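Local coordinates for RagA protein (Porphyromonas gingivalis, PDB 6SLN) that probably takes up peptides across the bacterial outer membrane as a TonB-dependent receptor, its beta-barrel filled by a plug domain, at residues 124-132 with 841-849; 145-153 with 731-739. One frame throughout, in Å; residues are numbered along the deposited sequence.

Contact 1 (124-132 with 841-849); sequences GQVAGMQVM and TPPITGGFS
Thr845 OG1 and Pro842 O both lie at the edge of the Gln130 amide, near its plane, and the side chains of Thr845 and Pro842 each run at about a right angle to that of Gln130. The chain leaves with CG anti to the backbone N (chi1 -152°) and stays extended, carrying its polar end to the barrel wall. Its CG lies 3.2 Å from Thr845 OG1, while Thr845 CG2 packs 3.5 Å from Met129 O. Met132 and Pro842 meet tip to tip, CE to CG 4.0 Å: a flexible thioether against a rigid ring.

At the other end two glycines let the backbones come close. Gly124 CA points a hydrogen at Gly846 O (3.4 Å), and Gly847 CA does the same toward Gly124 O (3.2 Å). Gly124 has a positive phi, as does Gly128 in a type II turn; a side chain there would run into the preceding carbonyl oxygen, so glycine suits both places. Ser849 OG, bonded to Asp862 of the adjoining strand, sits at the edge of the Gln125 amide, near its plane, 3.6 Å from NE2.

The plug thus rests on barrel strand 844-853 through C-H...O contacts and side-chain packing, without backbone pairing.

Contact 2 (145-153 with 731-739); sequences EIHGTGSLG and SMKNTGVDL
His147 and Asp738 both set CG anti to their own carbonyl carbon, His147 with chi1 -67°, and this turns the imidazole along the barrel wall to meet the carboxylate. His147 NE2 donates to Asp738 OD1 over 2.6 Å in an almost straight bond (173°). The oxygen lies in the ring plane, but the nitrogen stands above the carboxylate plane, the two flat groups being 52° apart. Lys187 forms a salt bridge to the same oxygen and Asn760 donates to the other, surroundings consistent with an ionised aspartate.

Asparagine suits the middle of the contact because its amide both gives and accepts. Asn734 ND2 donates to Thr149 O (2.8 Å), from above the carbonyl plane, while Asn734 OD1 takes a bond from Asn762 and another from a water 2.9 Å away that also receives Thr149 N. Thr149 OG1 donates a hydrogen bond to Glu145 OE2 (2.6 Å), within the same segment. Met732 bends at its sulfur: SD packs 3.5 Å from Leu152 CD2, and CE reaches Thr149 O. Ser151 OG accepts Gly153 N in an ST turn.

The loop after strand 143-146 thus lies roughly antiparallel to strand 732-746, and the strands on either side of 732-746 also contact the loop. From 696-715, Tyr703 stacks on His147, Arg705 bonds His147 O and Thr707 bonds Gly150 O; from 752-764, Gln764 packs against Thr149, Met732 and Asn734.

In the fold
Contacts 1 and 2, with centres 13 Å apart, fix one plug hairpin to the inside of the barrel. Its antiparallel strands, 129-132 and 143-146, are joined by probable hydrogen bonds from His147 N to Gly128 O (2.8 Å) and from Gln130 N to Glu145 O (2.9 Å). On the wall, strands 732-746 and 844-853 are separated by 752-764 alone, so the hairpin spans three adjacent strands. Lys187 ties the contacts together, bonding Ala127 O as well as Asp738. Thr841 CG2 lies 3.5 Å from Glu145 OE1, and Thr841 also packs on the bound peptide, placing this edge beside the ligand. The phospholipid pocket uses other barrel residues, such as Phe501 and Tyr525.

Contact 1 (124-132 with 841-849)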
loop_
_atom_site.group_PDB
_atom_site.type_symbol
_atom_site.label_atom_id
_atom_site.label_comp_id
_atom_site.label_asym_id
_atom_site.label_seq_id
_atom_site.Cartn_x
_atom_site.Cartn_y
_atom_site.Cartn_z
ATOM N N GLY A 124 11.072 -14.089 38.319
ATOM C CA GLY A 124 11.250 -14.761 39.586
ATOM C C GLY A 124 11.455 -16.257 39.522
ATOM O O GLY A 124 11.568 -16.885 40.580
ATOM N N GLN A 125 11.533 -16.853 38.328
ATOM C CA GLN A 125 11.548 -18.307 38.198
ATOM C C GLN A 125 12.926 -18.890 37.896
ATOM O O GLN A 125 13.163 -20.073 38.179
ATOM C CB GLN A 125 10.565 -18.744 37.101
ATOM C CG GLN A 125 9.107 -18.406 37.392
ATOM C CD GLN A 125 8.619 -19.035 38.677
ATOM O OE1 GLN A 125 8.736 -20.243 38.874
ATOM N NE2 GLN A 125 8.068 -18.214 39.566
ATOM N N VAL A 126 13.842 -18.108 37.335
ATOM C CA VAL A 126 15.152 -18.624 36.964
ATOM C C VAL A 126 16.241 -17.712 37.516
ATOM O O VAL A 126 16.261 -16.511 37.223
ATOM C CB VAL A 126 15.288 -18.768 35.441
ATOM C CG1 VAL A 126 16.674 -19.275 35.086
ATOM C CG2 VAL A 126 14.228 -19.709 34.905
ATOM N N ALA A 127 17.160 -18.291 38.284
ATOM C CA ALA A 127 18.268 -17.538 38.867
ATOM C C ALA A 127 19.101 -16.872 37.780
ATOM O O ALA A 127 19.549 -17.534 36.842
ATOM C CB ALA A 127 19.149 -18.468 39.708
ATOM N N GLY A 128 19.301 -15.563 37.908
ATOM C CA GLY A 128 20.124 -14.815 36.992
ATOM C C GLY A 128 19.390 -14.214 35.814
ATOM O O GLY A 128 20.005 -13.468 35.035
ATOM N N MET A 129 18.106 -14.506 35.643
ATOM C CA MET A 129 17.348 -13.987 34.509
ATOM C C MET A 129 16.403 -12.908 35.016
ATOM O O MET A 129 15.548 -13.184 35.867
ATOM C CB MET A 129 16.590 -15.110 33.802
ATOM C CG MET A 129 15.800 -14.669 32.590
ATOM S SD MET A 129 14.691 -15.984 32.021
ATOM C CE MET A 129 15.212 -16.123 30.323
ATOM N N GLN A 130 16.576 -11.676 34.513
ATOM C CA GLN A 130 15.841 -10.508 35.008
ATOM C C GLN A 130 14.728 -10.150 34.024
ATOM O O GLN A 130 14.978 -9.553 32.971
ATOM C CB GLN A 130 16.771 -9.319 35.247
ATOM C CG GLN A 130 16.260 -8.372 36.338
ATOM C CD GLN A 130 17.002 -7.042 36.422
ATOM O OE1 GLN A 130 17.475 -6.656 37.494
ATOM N NE2 GLN A 130 17.090 -6.328 35.300
ATOM N N VAL A 131 13.491 -10.485 34.404
ATOM C CA VAL A 131 12.298 -10.225 33.603
ATOM C C VAL A 131 11.644 -8.948 34.091
ATOM O O VAL A 131 11.413 -8.793 35.294
ATOM C CB VAL A 131 11.288 -11.379 33.702
ATOM C CG1 VAL A 131 10.133 -11.106 32.756
ATOM C CG2 VAL A 131 11.957 -12.735 33.441
ATOM N N MET A 132 11.301 -8.053 33.168
ATOM C CA MET A 132 10.495 -6.887 33.528
ATOM C C MET A 132 9.670 -6.425 32.328
ATOM O O MET A 132 10.187 -6.320 31.210
ATOM C CB MET A 132 11.372 -5.741 34.060
ATOM C CG MET A 132 11.714 -5.861 35.543
ATOM S SD MET A 132 12.535 -4.407 36.187
ATOM C CE MET A 132 14.183 -4.608 35.527
ATOM N N THR A 841 20.413 -0.280 36.391
ATOM C CA THR A 841 19.926 -1.647 36.203
ATOM C C THR A 841 19.865 -2.333 37.562
ATOM O O THR A 841 20.863 -2.327 38.288
ATOM C CB THR A 841 20.848 -2.431 35.267
ATOM O OG1 THR A 841 21.076 -1.694 34.057
ATOM C CG2 THR A 841 20.280 -3.801 34.927
ATOM N N PRO A 842 18.725 -2.884 37.971
ATOM C CA PRO A 842 18.591 -3.391 39.352
ATOM C C PRO A 842 19.519 -4.565 39.601
ATOM O O PRO A 842 19.526 -5.529 38.825
ATOM C CB PRO A 842 17.116 -3.819 39.436
ATOM C CG PRO A 842 16.435 -3.018 38.388
ATOM C CD PRO A 842 17.433 -2.867 37.264
ATOM N N PRO A 843 20.303 -4.530 40.689
ATOM C CA PRO A 843 21.338 -5.562 40.888
ATOM C C PRO A 843 20.815 -6.875 41.430
ATOM O O PRO A 843 21.501 -7.894 41.274
ATOM C CB PRO A 843 22.301 -4.920 41.915
ATOM C CG PRO A 843 21.815 -3.513 42.114
ATOM C CD PRO A 843 20.359 -3.501 41.735
ATOM N N ILE A 844 19.639 -6.892 42.061
ATOM C CA ILE A 844 19.156 -8.060 42.789
ATOM C C ILE A 844 17.858 -8.566 42.152
ATOM O O ILE A 844 16.890 -7.812 41.990
ATOM C CB ILE A 844 19.006 -7.736 44.288
ATOM C CG1 ILE A 844 20.402 -7.416 44.847
ATOM C CG2 ILE A 844 18.354 -8.895 45.036
ATOM C CD1 ILE A 844 20.464 -6.910 46.297
ATOM N N THR A 845 17.857 -9.850 41.783
ATOM C CA THR A 845 16.777 -10.504 41.062
ATOM C C THR A 845 16.509 -11.842 41.729
ATOM O O THR A 845 17.398 -12.697 41.771
ATOM C CB THR A 845 17.153 -10.733 39.597
ATOM O OG1 THR A 845 17.536 -9.493 38.993
ATOM C CG2 THR A 845 15.976 -11.334 38.829
ATOM N N GLY A 846 15.287 -12.041 42.216
ATOM C CA GLY A 846 14.925 -13.316 42.797
ATOM C C GLY A 846 13.449 -13.635 42.659
ATOM O O GLY A 846 12.657 -12.872 42.096
ATOM N N GLY A 847 13.103 -14.806 43.173
ATOM C CA GLY A 847 11.727 -15.237 43.281
ATOM C C GLY A 847 11.657 -16.425 44.212
ATOM O O GLY A 847 12.678 -17.037 44.549
ATOM N N PHE A 848 10.441 -16.733 44.644
ATOM C CA PHE A 848 10.225 -17.968 45.382
ATOM C C PHE A 848 8.812 -18.462 45.125
ATOM O O PHE A 848 7.891 -17.675 44.887
ATOM C CB PHE A 848 10.484 -17.815 46.886
ATOM C CG PHE A 848 9.752 -16.674 47.525
ATOM C CD1 PHE A 848 10.277 -15.385 47.492
ATOM C CD2 PHE A 848 8.552 -16.890 48.191
ATOM C CE1 PHE A 848 9.604 -14.321 48.100
ATOM C CE2 PHE A 848 7.878 -15.833 48.818
ATOM C CZ PHE A 848 8.401 -14.547 48.767
ATOM N N SER A 849 8.666 -19.785 45.148
ATOM C CA SER A 849 7.406 -20.459 44.869
ATOM C C SER A 849 7.093 -21.416 46.015
ATOM O O SER A 849 7.945 -22.225 46.406
ATOM C CB SER A 849 7.473 -21.205 43.525
ATOM O OG SER A 849 7.723 -20.320 42.435
#

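Contact 2 (145-153 with 731-739)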
loop_
_atom_site.group_PDB
_atom_site.type_symbol
_atom_site.label_atom_id
_atom_site.label_comp_id
_atom_site.label_asym_id
_atom_site.label_seq_id
_atom_site.Cartn_x
_atom_site.Cartn_y
_atom_site.Cartn_z
ATOM N N GLU A 145 17.145 -9.906 30.647
ATOM C CA GLU A 145 18.605 -9.804 30.717
ATOM C C GLU A 145 19.130 -10.950 31.577
ATOM O O GLU A 145 18.735 -11.081 32.742
ATOM C CB GLU A 145 19.060 -8.456 31.301
ATOM C CG GLU A 145 18.711 -7.210 30.473
ATOM C CD GLU A 145 19.145 -5.914 31.144
ATOM O OE1 GLU A 145 19.402 -5.943 32.362
ATOM O OE2 GLU A 145 19.225 -4.862 30.471
ATOM N N ILE A 146 20.013 -11.772 31.007
ATOM C CA ILE A 146 20.617 -12.908 31.697
ATOM C C ILE A 146 22.004 -12.503 32.189
ATOM O O ILE A 146 22.900 -12.230 31.379
ATOM C CB ILE A 146 20.690 -14.132 30.769
ATOM C CG1 ILE A 146 19.271 -14.595 30.411
ATOM C CG2 ILE A 146 21.573 -15.249 31.377
ATOM C CD1 ILE A 146 19.220 -15.714 29.417
ATOM N N HIS A 147 22.188 -12.476 33.516
ATOM C CA HIS A 147 23.441 -12.030 34.152
ATOM C C HIS A 147 23.806 -10.604 33.727
ATOM O O HIS A 147 24.905 -10.348 33.232
ATOM C CB HIS A 147 24.611 -12.977 33.846
ATOM C CG HIS A 147 24.491 -14.346 34.442
ATOM N ND1 HIS A 147 25.211 -15.421 33.962
ATOM C CD2 HIS A 147 23.759 -14.817 35.478
ATOM C CE1 HIS A 147 24.929 -16.495 34.677
ATOM N NE2 HIS A 147 24.051 -16.157 35.604
ATOM N N GLY A 148 22.867 -9.673 33.895
ATOM C CA GLY A 148 23.147 -8.262 33.704
ATOM C C GLY A 148 22.963 -7.783 32.277
ATOM O O GLY A 148 22.610 -8.530 31.361
ATOM N N THR A 149 23.204 -6.484 32.092
ATOM C CA THR A 149 23.231 -5.875 30.767
ATOM C C THR A 149 24.632 -6.046 30.213
ATOM O O THR A 149 25.599 -5.570 30.815
ATOM C CB THR A 149 22.876 -4.389 30.813
ATOM O OG1 THR A 149 21.599 -4.215 31.433
ATOM C CG2 THR A 149 22.808 -3.810 29.412
ATOM N N GLY A 150 24.749 -6.726 29.085
ATOM C CA GLY A 150 26.082 -6.936 28.565
ATOM C C GLY A 150 26.629 -5.826 27.695
ATOM O O GLY A 150 27.761 -5.946 27.212
ATOM N N SER A 151 25.880 -4.745 27.465
ATOM C CA SER A 151 26.349 -3.776 26.484
ATOM C C SER A 151 25.626 -2.455 26.671
ATOM O O SER A 151 24.455 -2.421 27.040
ATOM C CB SER A 151 26.153 -4.294 25.055
ATOM O OG SER A 151 26.187 -3.246 24.095
ATOM N N LEU A 152 26.341 -1.366 26.411
ATOM C CA LEU A 152 25.753 -0.033 26.438
ATOM C C LEU A 152 25.068 0.348 25.121
ATOM O O LEU A 152 24.631 1.495 24.974
ATOM C CB LEU A 152 26.832 0.996 26.785
ATOM C CG LEU A 152 27.617 0.736 28.062
ATOM C CD1 LEU A 152 28.450 1.955 28.359
ATOM C CD2 LEU A 152 26.683 0.454 29.210
ATOM N N GLY A 153 24.964 -0.577 24.163
ATOM C CA GLY A 153 24.368 -0.286 22.867
ATOM C C GLY A 153 23.607 -1.455 22.273
ATOM O O GLY A 153 22.373 -1.434 22.187
ATOM N N SER A 731 34.279 -0.753 27.135
ATOM C CA SER A 731 34.089 -2.108 27.643
ATOM C C SER A 731 33.415 -2.060 29.009
ATOM O O SER A 731 33.526 -1.076 29.745
ATOM C CB SER A 731 35.416 -2.871 27.733
ATOM O OG SER A 731 36.352 -2.137 28.486
ATOM N N MET A 732 32.715 -3.141 29.321
ATOM C CA MET A 732 32.003 -3.354 30.569
ATOM C C MET A 732 32.467 -4.660 31.184
ATOM O O MET A 732 33.414 -5.295 30.716
ATOM C CB MET A 732 30.489 -3.436 30.375
ATOM C CG MET A 732 29.792 -2.193 29.932
ATOM S SD MET A 732 28.121 -2.689 29.489
ATOM C CE MET A 732 27.481 -3.027 31.141
ATOM N N LYS A 733 31.730 -5.087 32.204
ATOM C CA LYS A 733 32.046 -6.249 33.017
ATOM C C LYS A 733 30.842 -6.505 33.916
ATOM O O LYS A 733 30.203 -5.559 34.391
ATOM C CB LYS A 733 33.319 -6.008 33.841
ATOM C CG LYS A 733 33.962 -7.243 34.455
ATOM C CD LYS A 733 34.879 -6.842 35.633
ATOM C CE LYS A 733 36.239 -7.500 35.525
ATOM N NZ LYS A 733 36.750 -8.036 36.823
ATOM N N ASN A 734 30.527 -7.779 34.122
ATOM C CA ASN A 734 29.377 -8.173 34.919
ATOM C C ASN A 734 29.794 -9.328 35.809
ATOM O O ASN A 734 30.212 -10.375 35.308
ATOM C CB ASN A 734 28.199 -8.564 34.026
ATOM C CG ASN A 734 27.281 -7.400 33.761
ATOM O OD1 ASN A 734 26.548 -6.961 34.642
ATOM N ND2 ASN A 734 27.315 -6.886 32.552
ATOM N N THR A 735 29.698 -9.134 37.122
ATOM C CA THR A 735 30.144 -10.135 38.079
ATOM C C THR A 735 29.021 -10.376 39.070
ATOM O O THR A 735 28.434 -9.419 39.585
ATOM C CB THR A 735 31.422 -9.676 38.768
ATOM O OG1 THR A 735 32.404 -9.420 37.757
ATOM C CG2 THR A 735 31.949 -10.739 39.759
ATOM N N GLY A 736 28.705 -11.646 39.307
ATOM C CA GLY A 736 27.510 -11.954 40.064
ATOM C C GLY A 736 27.454 -13.407 40.482
ATOM O O GLY A 736 28.358 -14.198 40.195
ATOM N N VAL A 737 26.351 -13.743 41.163
ATOM C CA VAL A 737 26.139 -15.042 41.792
ATOM C C VAL A 737 24.754 -15.561 41.419
ATOM O O VAL A 737 23.811 -14.780 41.267
ATOM C CB VAL A 737 26.300 -14.937 43.319
ATOM C CG1 VAL A 737 25.728 -16.158 44.007
ATOM C CG2 VAL A 737 27.777 -14.775 43.661
ATOM N N ASP A 738 24.640 -16.877 41.241
ATOM C CA ASP A 738 23.396 -17.548 40.884
ATOM C C ASP A 738 23.096 -18.576 41.962
ATOM O O ASP A 738 23.813 -19.573 42.075
ATOM C CB ASP A 738 23.512 -18.236 39.524
ATOM C CG ASP A 738 23.119 -17.337 38.369
ATOM O OD1 ASP A 738 22.938 -17.866 37.243
ATOM O OD2 ASP A 738 23.006 -16.111 38.577
ATOM N N LEU A 739 22.038 -18.361 42.744
ATOM C CA LEU A 739 21.645 -19.303 43.786
ATOM C C LEU A 739 20.246 -19.831 43.504
ATOM O O LEU A 739 19.333 -19.056 43.202
ATOM C CB LEU A 739 21.698 -18.667 45.177
ATOM C CG LEU A 739 21.246 -19.625 46.282
ATOM C CD1 LEU A 739 22.057 -20.913 46.246
ATOM C CD2 LEU A 739 21.350 -18.978 47.646
HETATM O O HOH W 1 24.376 -5.013 34.402
#